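PDB 1KS8: endo-b-1,4-glucanase from Nasutitermes takasagoensis, which probably cleaves internal beta-1,4-glucosidic linkages in cellulose and related beta-glucans, as a calcium-binding family 9 glycoside hydrolase. Local coordinates for residues D150-T155 / D186-Y191; H180-F185 / N229-T234; G342-V347 / G351-T356. All coordinates share one frame; numbering follows the deposited sequence.

Contact 1 of 3, residues D150-T155 / D186-Y191; sequences DLAGET and DFANNY
Ala152 and Ala188 face each other between two helices, each pointing its methyl at the other segment. Ala152 CB and Ala188 CB lie 3.6 Å apart, and nothing longer than a methyl stands between the backbones at this point. The CA atoms of the same two residues are also the nearest pair, at 5.3 Å. The helix axes approach to 8.1 Å and run roughly antiparallel, with 147° between their directions.

Gly153 continues the close surface. It has no side chain, and its backbone N is 3.7 Å from Ala188 CB. A CB here would sit at ordinary packing distance from that methyl.

Phe187 also meets Ala152. Its CG is anti to the backbone N (chi1 171°), which carries the ring to Ala152. Ring atom CD2 meets Ala152 CB at 3.9 Å, and the methyl approaches the ring obliquely. Ile142 of strand 139-142 touches both Ala152 and Phe187. Leu215 of helix 212-226 packs on Ala188.

Polar side chains of 150-155 bond within their own helix or to other parts of the chain. Thr155 OG1 donates back to Leu151 O at 2.8 Å. That carbonyl also accepts from Thr155 N, and the two donors reach it from opposite faces of its plane. Glu154 forms a salt bridge with Lys256 and lies near Glu214, a residue of the calcium site. The calcium is not bound in this model.

No hydrogen bond or salt bridge crosses between 150-155 and 186-191. All four touching residues are buried and meet through apolar atoms, apart from the backbone N of Gly153. The contact is therefore van der Waals packing, and its closeness rests on small residues: two alanines and a glycine.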
loop_
_atom_site.group_PDB
_atom_site.type_symbol
_atom_site.label_atom_id
_atom_site.label_comp_id
_atom_site.label_asym_id
_atom_site.label_seq_id
_atom_site.Cartn_x
_atom_site.Cartn_y
_atom_site.Cartn_z
ATOM N N ASP A 150 15.331 5.210 0.390
ATOM C CA ASP A 150 14.084 4.642 -0.102
ATOM C C ASP A 150 12.953 4.777 0.913
ATOM O O ASP A 150 11.851 5.203 0.566
ATOM C CB ASP A 150 14.261 3.169 -0.521
ATOM C CG ASP A 150 15.206 2.385 0.385
ATOM O OD1 ASP A 150 15.608 2.874 1.460
ATOM O OD2 ASP A 150 15.543 1.242 0.005
ATOM N N LEU A 151 13.231 4.434 2.168
ATOM C CA LEU A 151 12.229 4.532 3.224
ATOM C C LEU A 151 11.836 5.984 3.484
ATOM O O LEU A 151 10.651 6.311 3.546
ATOM C CB LEU A 151 12.763 3.910 4.513
ATOM C CG LEU A 151 11.897 4.070 5.765
ATOM C CD1 LEU A 151 10.560 3.368 5.575
ATOM C CD2 LEU A 151 12.640 3.494 6.961
ATOM N N ALA A 152 12.834 6.850 3.642
ATOM C CA ALA A 152 12.577 8.265 3.893
ATOM C C ALA A 152 11.882 8.899 2.689
ATOM O O ALA A 152 10.982 9.729 2.841
ATOM C CB ALA A 152 13.889 8.992 4.186
ATOM N N GLY A 153 12.306 8.497 1.494
ATOM C CA GLY A 153 11.714 9.023 0.278
ATOM C C GLY A 153 10.256 8.639 0.099
ATOM O O GLY A 153 9.422 9.485 -0.221
ATOM N N GLU A 154 9.934 7.364 0.303
ATOM C CA GLU A 154 8.551 6.932 0.142
ATOM C C GLU A 154 7.674 7.598 1.189
ATOM O O GLU A 154 6.534 7.960 0.911
ATOM C CB GLU A 154 8.430 5.412 0.264
ATOM C CG GLU A 154 7.044 4.878 -0.098
ATOM C CD GLU A 154 6.646 5.210 -1.528
ATOM O OE1 GLU A 154 7.446 4.918 -2.443
ATOM O OE2 GLU A 154 5.542 5.758 -1.743
ATOM N N THR A 155 8.207 7.763 2.395
ATOM C CA THR A 155 7.445 8.403 3.458
ATOM C C THR A 155 7.219 9.876 3.122
ATOM O O THR A 155 6.138 10.414 3.363
ATOM C CB THR A 155 8.159 8.260 4.817
ATOM O OG1 THR A 155 8.376 6.867 5.085
ATOM C CG2 THR A 155 7.303 8.847 5.936
ATOM N N ASP A 186 14.804 15.862 2.254
ATOM C CA ASP A 186 16.160 16.368 2.407
ATOM C C ASP A 186 17.033 15.295 3.043
ATOM O O ASP A 186 18.167 15.077 2.626
ATOM C CB ASP A 186 16.159 17.632 3.266
ATOM C CG ASP A 186 15.751 18.866 2.484
ATOM O OD1 ASP A 186 15.437 19.892 3.120
ATOM O OD2 ASP A 186 15.756 18.812 1.234
ATOM N N PHE A 187 16.492 14.621 4.053
ATOM C CA PHE A 187 17.215 13.552 4.729
ATOM C C PHE A 187 17.541 12.446 3.718
ATOM O O PHE A 187 18.684 11.999 3.615
ATOM C CB PHE A 187 16.357 13.012 5.886
ATOM C CG PHE A 187 16.900 11.766 6.541
ATOM C CD1 PHE A 187 18.263 11.604 6.771
ATOM C CD2 PHE A 187 16.028 10.764 6.958
ATOM C CE1 PHE A 187 18.750 10.461 7.406
ATOM C CE2 PHE A 187 16.505 9.620 7.595
ATOM C CZ PHE A 187 17.868 9.468 7.818
ATOM N N ALA A 188 16.534 12.023 2.960
ATOM C CA ALA A 188 16.705 10.972 1.963
ATOM C C ALA A 188 17.713 11.334 0.874
ATOM O O ALA A 188 18.515 10.502 0.454
ATOM C CB ALA A 188 15.361 10.646 1.323
ATOM N N ASN A 189 17.674 12.580 0.421
ATOM C CA ASN A 189 18.564 13.023 -0.644
ATOM C C ASN A 189 19.984 13.360 -0.195
ATOM O O ASN A 189 20.944 13.113 -0.929
ATOM C CB ASN A 189 17.942 14.227 -1.356
ATOM C CG ASN A 189 18.604 14.523 -2.683
ATOM O OD1 ASN A 189 18.889 13.614 -3.462
ATOM N ND2 ASN A 189 18.839 15.802 -2.957
ATOM N N ASN A 190 20.116 13.920 1.005
ATOM C CA ASN A 190 21.420 14.312 1.544
ATOM C C ASN A 190 22.221 13.152 2.137
ATOM O O ASN A 190 23.447 13.214 2.223
ATOM C CB ASN A 190 21.233 15.391 2.615
ATOM C CG ASN A 190 20.694 16.693 2.048
ATOM O OD1 ASN A 190 20.189 17.541 2.788
ATOM N ND2 ASN A 190 20.808 16.864 0.739
ATOM N N TYR A 191 21.522 12.103 2.556
ATOM C CA TYR A 191 22.159 10.931 3.146
ATOM C C TYR A 191 21.679 9.701 2.381
ATOM O O TYR A 191 20.657 9.097 2.717
ATOM C CB TYR A 191 21.789 10.844 4.629
ATOM C CG TYR A 191 22.235 12.062 5.414
ATOM C CD1 TYR A 191 23.526 12.146 5.933
ATOM C CD2 TYR A 191 21.386 13.156 5.583
ATOM C CE1 TYR A 191 23.962 13.293 6.597
ATOM C CE2 TYR A 191 21.812 14.308 6.244
ATOM C CZ TYR A 191 23.100 14.369 6.746
ATOM O OH TYR A 191 23.529 15.512 7.386
#

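Contact 2 of 3, residues H180-F185 / N229-T234; sequences HARQLF and NTYLNT
Tyr231 meets both Arg182 and Phe185. It is the first residue of 229-234 to touch helix 171-190. With CG anti to the carbonyl carbon (chi1 -71°), the ring is carried across to these two residues and spans much of the gap between two axes that come no closer than 13.6 Å.

The Tyr231 ring turns its edge toward the face of Phe185 in an offset edge-to-face pair. The planes are 76° apart and the centroids 5.9 Å apart. The nearest atoms are Tyr231 CE1 and Phe185 CD2, at 3.9 Å. The hydroxyl reaches on to the aliphatic part of Arg182, with Tyr231 OH 3.4 Å from Arg182 CG. The two side chains cross at about a right angle. Water 1 links the same hydroxyl to the backbone: it is 2.6 Å from Tyr231 OH and donates to Arg182 O at 2.8 Å. Arg182 NE is buried here without a polar partner in the model.

Three residues on, Thr234 sends its methyl to the ring of Phe185. Thr234 CG2 lies 4.0 Å from Phe185 CZ, at the ring edge near its plane.

Leu222 of helix 212-226 touches both Phe185 and Tyr231, and so joins the two helices from a third. Ala181 and Leu184 pack on helix 149-165, so helix 171-190 meets that helix through these residues and helix 229-241 through Arg182 and Phe185.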
loop_
_atom_site.group_PDB
_atom_site.type_symbol
_atom_site.label_atom_id
_atom_site.label_comp_id
_atom_site.label_asym_id
_atom_site.label_seq_id
_atom_site.Cartn_x
_atom_site.Cartn_y
_atom_site.Cartn_z
ATOM N N HIS A 180 6.962 17.963 7.397
ATOM C CA HIS A 180 7.631 16.685 7.593
ATOM C C HIS A 180 8.091 16.094 6.267
ATOM O O HIS A 180 9.172 15.513 6.185
ATOM C CB HIS A 180 6.693 15.711 8.306
ATOM C CG HIS A 180 6.542 15.987 9.769
ATOM N ND1 HIS A 180 7.484 15.599 10.697
ATOM C CD2 HIS A 180 5.581 16.645 10.460
ATOM C CE1 HIS A 180 7.111 16.007 11.897
ATOM N NE2 HIS A 180 5.960 16.645 11.781
ATOM N N ALA A 181 7.274 16.250 5.230
ATOM C CA ALA A 181 7.615 15.729 3.910
ATOM C C ALA A 181 8.895 16.372 3.379
ATOM O O ALA A 181 9.773 15.684 2.868
ATOM C CB ALA A 181 6.466 15.972 2.937
ATOM N N ARG A 182 8.998 17.692 3.503
ATOM C CA ARG A 182 10.183 18.402 3.024
ATOM C C ARG A 182 11.449 17.959 3.749
ATOM O O ARG A 182 12.494 17.760 3.129
ATOM C CB ARG A 182 10.012 19.912 3.202
ATOM C CG ARG A 182 8.884 20.521 2.390
ATOM C CD ARG A 182 8.937 22.041 2.462
ATOM N NE ARG A 182 7.868 22.669 1.691
ATOM C CZ ARG A 182 7.792 23.975 1.449
ATOM N NH1 ARG A 182 8.724 24.792 1.917
ATOM N NH2 ARG A 182 6.784 24.461 0.738
ATOM N N GLN A 183 11.351 17.817 5.066
ATOM C CA GLN A 183 12.491 17.410 5.874
ATOM C C GLN A 183 12.924 15.984 5.565
ATOM O O GLN A 183 14.118 15.704 5.476
ATOM C CB GLN A 183 12.153 17.550 7.360
ATOM C CG GLN A 183 11.714 18.958 7.735
ATOM C CD GLN A 183 11.301 19.075 9.185
ATOM O OE1 GLN A 183 10.720 18.149 9.751
ATOM N NE2 GLN A 183 11.581 20.225 9.789
ATOM N N LEU A 184 11.963 15.080 5.398
ATOM C CA LEU A 184 12.305 13.696 5.090
ATOM C C LEU A 184 12.933 13.563 3.710
ATOM O O LEU A 184 13.807 12.719 3.508
ATOM C CB LEU A 184 11.071 12.797 5.217
ATOM C CG LEU A 184 10.757 12.437 6.674
ATOM C CD1 LEU A 184 9.375 11.816 6.773
ATOM C CD2 LEU A 184 11.824 11.486 7.203
ATOM N N PHE A 185 12.508 14.393 2.760
ATOM C CA PHE A 185 13.104 14.332 1.432
ATOM C C PHE A 185 14.557 14.783 1.515
ATOM O O PHE A 185 15.436 14.173 0.915
ATOM C CB PHE A 185 12.376 15.227 0.433
ATOM C CG PHE A 185 13.039 15.262 -0.915
ATOM C CD1 PHE A 185 13.013 14.144 -1.745
ATOM C CD2 PHE A 185 13.757 16.382 -1.322
ATOM C CE1 PHE A 185 13.697 14.138 -2.960
ATOM C CE2 PHE A 185 14.443 16.387 -2.536
ATOM C CZ PHE A 185 14.414 15.262 -3.355
ATOM N N ASN A 229 9.118 24.830 -8.122
ATOM C CA ASN A 229 9.902 24.328 -9.247
ATOM C C ASN A 229 11.188 23.585 -8.885
ATOM O O ASN A 229 11.623 22.708 -9.630
ATOM C CB ASN A 229 10.229 25.476 -10.208
ATOM C CG ASN A 229 9.014 25.954 -10.986
ATOM O OD1 ASN A 229 9.080 26.952 -11.707
ATOM N ND2 ASN A 229 7.901 25.241 -10.852
ATOM N N THR A 230 11.801 23.922 -7.753
ATOM C CA THR A 230 13.039 23.255 -7.353
ATOM C C THR A 230 12.869 21.735 -7.292
ATOM O O THR A 230 13.767 20.983 -7.677
ATOM C CB THR A 230 13.541 23.752 -5.976
ATOM O OG1 THR A 230 14.804 23.142 -5.682
ATOM C CG2 THR A 230 12.555 23.390 -4.879
ATOM N N TYR A 231 11.713 21.288 -6.811
ATOM C CA TYR A 231 11.439 19.862 -6.704
ATOM C C TYR A 231 11.277 19.212 -8.073
ATOM O O TYR A 231 11.715 18.083 -8.284
ATOM C CB TYR A 231 10.188 19.630 -5.855
ATOM C CG TYR A 231 10.396 19.912 -4.384
ATOM C CD1 TYR A 231 11.318 19.178 -3.636
ATOM C CD2 TYR A 231 9.669 20.907 -3.736
ATOM C CE1 TYR A 231 11.506 19.428 -2.276
ATOM C CE2 TYR A 231 9.851 21.165 -2.379
ATOM C CZ TYR A 231 10.767 20.423 -1.658
ATOM O OH TYR A 231 10.940 20.666 -0.313
ATOM N N LEU A 232 10.650 19.926 -9.004
ATOM C CA LEU A 232 10.463 19.394 -10.349
ATOM C C LEU A 232 11.817 19.237 -11.032
ATOM O O LEU A 232 12.093 18.216 -11.661
ATOM C CB LEU A 232 9.576 20.321 -11.180
ATOM C CG LEU A 232 9.372 19.887 -12.634
ATOM C CD1 LEU A 232 8.743 18.501 -12.680
ATOM C CD2 LEU A 232 8.493 20.898 -13.350
ATOM N N ASN A 233 12.661 20.257 -10.902
ATOM C CA ASN A 233 13.988 20.228 -11.502
ATOM C C ASN A 233 14.788 19.060 -10.947
ATOM O O ASN A 233 15.454 18.344 -11.693
ATOM C CB ASN A 233 14.719 21.545 -11.232
ATOM C CG ASN A 233 14.107 22.714 -11.981
ATOM O OD1 ASN A 233 14.373 23.874 -11.664
ATOM N ND2 ASN A 233 13.292 22.414 -12.989
ATOM N N THR A 234 14.723 18.869 -9.634
ATOM C CA THR A 234 15.433 17.770 -8.998
ATOM C C THR A 234 14.880 16.437 -9.502
ATOM O O THR A 234 15.637 15.544 -9.872
ATOM C CB THR A 234 15.295 17.836 -7.460
ATOM O OG1 THR A 234 15.959 19.009 -6.972
ATOM C CG2 THR A 234 15.910 16.608 -6.815
HETATM O O HOH W 1 12.870 19.255 0.804
#

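Contact 3 of 3, residues G342-V347 / G351-T356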
loop_
_atom_site.group_PDB
_atom_site.type_symbol
_atom_site.label_atom_id
_atom_site.label_comp_id
_atom_site.label_asym_id
_atom_site.label_seq_id
_atom_site.Cartn_x
_atom_site.Cartn_y
_atom_site.Cartn_z
ATOM N N GLY A 342 -13.133 -15.079 -12.787
ATOM C CA GLY A 342 -12.367 -16.282 -13.046
ATOM C C GLY A 342 -13.005 -17.529 -12.457
ATOM O O GLY A 342 -12.447 -18.623 -12.561
ATOM N N GLY A 343 -14.169 -17.370 -11.832
ATOM C CA GLY A 343 -14.850 -18.514 -11.248
ATOM C C GLY A 343 -15.199 -18.351 -9.781
ATOM O O GLY A 343 -16.156 -18.952 -9.291
ATOM N N ARG A 344 -14.417 -17.544 -9.073
ATOM C CA ARG A 344 -14.653 -17.297 -7.658
ATOM C C ARG A 344 -14.005 -15.983 -7.271
ATOM O O ARG A 344 -13.086 -15.509 -7.938
ATOM C CB ARG A 344 -14.063 -18.424 -6.801
ATOM C CG ARG A 344 -12.539 -18.450 -6.760
ATOM C CD ARG A 344 -12.025 -19.668 -6.005
ATOM N NE ARG A 344 -12.387 -19.633 -4.591
ATOM C CZ ARG A 344 -12.174 -20.633 -3.740
ATOM N NH1 ARG A 344 -11.604 -21.755 -4.159
ATOM N NH2 ARG A 344 -12.527 -20.509 -2.468
ATOM N N SER A 345 -14.499 -15.393 -6.192
ATOM C CA SER A 345 -13.951 -14.146 -5.693
ATOM C C SER A 345 -12.645 -14.417 -4.962
ATOM O O SER A 345 -12.474 -15.469 -4.343
ATOM C CB SER A 345 -14.929 -13.489 -4.721
ATOM O OG SER A 345 -14.276 -12.478 -3.969
ATOM N N PHE A 346 -11.725 -13.462 -5.050
ATOM C CA PHE A 346 -10.444 -13.559 -4.357
ATOM C C PHE A 346 -10.346 -12.429 -3.346
ATOM O O PHE A 346 -9.266 -12.094 -2.861
ATOM C CB PHE A 346 -9.290 -13.515 -5.355
ATOM C CG PHE A 346 -9.124 -14.794 -6.123
ATOM C CD1 PHE A 346 -8.627 -15.934 -5.495
ATOM C CD2 PHE A 346 -9.515 -14.879 -7.455
ATOM C CE1 PHE A 346 -8.525 -17.143 -6.183
ATOM C CE2 PHE A 346 -9.417 -16.083 -8.149
ATOM C CZ PHE A 346 -8.921 -17.216 -7.510
ATOM N N VAL A 347 -11.500 -11.844 -3.042
ATOM C CA VAL A 347 -11.604 -10.773 -2.059
ATOM C C VAL A 347 -12.396 -11.339 -0.879
ATOM O O VAL A 347 -13.566 -11.698 -1.016
ATOM C CB VAL A 347 -12.346 -9.549 -2.631
ATOM C CG1 VAL A 347 -12.538 -8.499 -1.541
ATOM C CG2 VAL A 347 -11.559 -8.964 -3.795
ATOM N N GLY A 351 -18.467 -11.607 -2.731
ATOM C CA GLY A 351 -18.723 -12.468 -3.866
ATOM C C GLY A 351 -18.849 -13.959 -3.672
ATOM O O GLY A 351 -19.066 -14.462 -2.571
ATOM N N SER A 352 -18.692 -14.669 -4.783
ATOM C CA SER A 352 -18.832 -16.116 -4.813
ATOM C C SER A 352 -17.629 -16.920 -4.341
ATOM O O SER A 352 -16.518 -16.742 -4.836
ATOM C CB SER A 352 -19.194 -16.552 -6.234
ATOM O OG SER A 352 -19.373 -17.954 -6.313
ATOM N N ASN A 353 -17.869 -17.809 -3.382
ATOM C CA ASN A 353 -16.839 -18.699 -2.853
ATOM C C ASN A 353 -15.504 -18.000 -2.597
ATOM O O ASN A 353 -14.461 -18.434 -3.088
ATOM C CB ASN A 353 -16.636 -19.853 -3.841
ATOM C CG ASN A 353 -15.832 -21.000 -3.258
ATOM O OD1 ASN A 353 -15.259 -21.800 -3.999
ATOM N ND2 ASN A 353 -15.800 -21.099 -1.935
ATOM N N PRO A 354 -15.518 -16.911 -1.818
ATOM C CA PRO A 354 -14.280 -16.185 -1.525
ATOM C C PRO A 354 -13.374 -16.952 -0.567
ATOM O O PRO A 354 -13.785 -17.938 0.048
ATOM C CB PRO A 354 -14.791 -14.897 -0.887
ATOM C CG PRO A 354 -15.970 -15.397 -0.096
ATOM C CD PRO A 354 -16.658 -16.316 -1.095
ATOM N N PRO A 355 -12.113 -16.517 -0.443
ATOM C CA PRO A 355 -11.203 -17.202 0.475
ATOM C C PRO A 355 -11.768 -16.980 1.875
ATOM O O PRO A 355 -12.226 -15.877 2.183
ATOM C CB PRO A 355 -9.889 -16.445 0.285
ATOM C CG PRO A 355 -9.983 -15.927 -1.120
ATOM C CD PRO A 355 -11.415 -15.461 -1.192
ATOM N N THR A 356 -11.752 -18.010 2.713
ATOM C CA THR A 356 -12.256 -17.854 4.072
ATOM C C THR A 356 -11.166 -18.130 5.099
ATOM O O THR A 356 -11.386 -17.990 6.301
ATOM C CB THR A 356 -13.444 -18.798 4.360
ATOM O OG1 THR A 356 -13.000 -20.160 4.330
ATOM C CG2 THR A 356 -14.539 -18.597 3.326
HETATM O O HOH W 2 -17.675 -19.752 -7.265
#
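An irregular loop between helix 324-341 and helix 361-364 folds back on itself here, close to the predicted active-site residue Asp403. Gly343 is the first residue to leave the helical backbone angles, with a positive phi at which a CB would crowd the carbonyl O of Gly342.

The backbones are tied by Ser345 N, which donates to Ser352 O at 2.8 Å. The bond is nearly straight, 173° at the hydrogen, and lies in the carbonyl plane. Water 2 adds a second link, between Gly343 O and Ser352 OG.

Arg344 binds the carbonyl of Asn353. Its NE donates to Asn353 O at 2.8 Å in a bent bond, and NH2 adds a weak bond to the same oxygen. The chain is bent at chi3 (-65°), which brings the guanidinium back over Asn353. The Asn353 amide is stacked on it, with the planes 17° apart. Asn353 OD1 lies over the guanidinium centre, 3.3 Å from Arg344 CZ. An alanine in place of Arg344 would probably cost Asn353 O both of these donors and leave the Asn353 amide free to turn.

Past Asn353 the two prolines pack on backbone. Pro354 CA makes a CH...O contact with Ser345 O at 3.4 Å, and Pro355 CD lies 3.3 Å from that oxygen. This buried carbonyl has no conventional hydrogen-bond partner in the model. Ser345 OG accepts from Val347 N at 3.0 Å and also bonds to Phe350 O, in the short connection between the two segments.

Thr356 N donates to Asp403 OD2, and Pro355 packs on Tyr401, so the end of 351-356 lies beside the predicted active-site residue Asp403. The link from Ser345 OG to Val347 N is an ST turn, set in one of the long loops that connect the helices of this (alpha/alpha)6 fold.

Contacts 1 and 2 are neighbours, with centres about 10 Å apart, and share helix 171-190. They touch directly: Thr155 CG2 is 3.7 Å from Leu184 CD1. Their segments alternate along the chain. Helix 171-190 thus packs against helix 149-165 in one contact and helix 229-241 in the other. Contact 3 comes later in sequence and lies on the opposite side of the chain's centre. Its centre is about 39 Å from that of contact 1 and 43 Å from that of contact 2. The first two contacts belong to helix packing on the calcium-site side of the (alpha/alpha)6 fold, while the third shapes a loop beside the predicted active site.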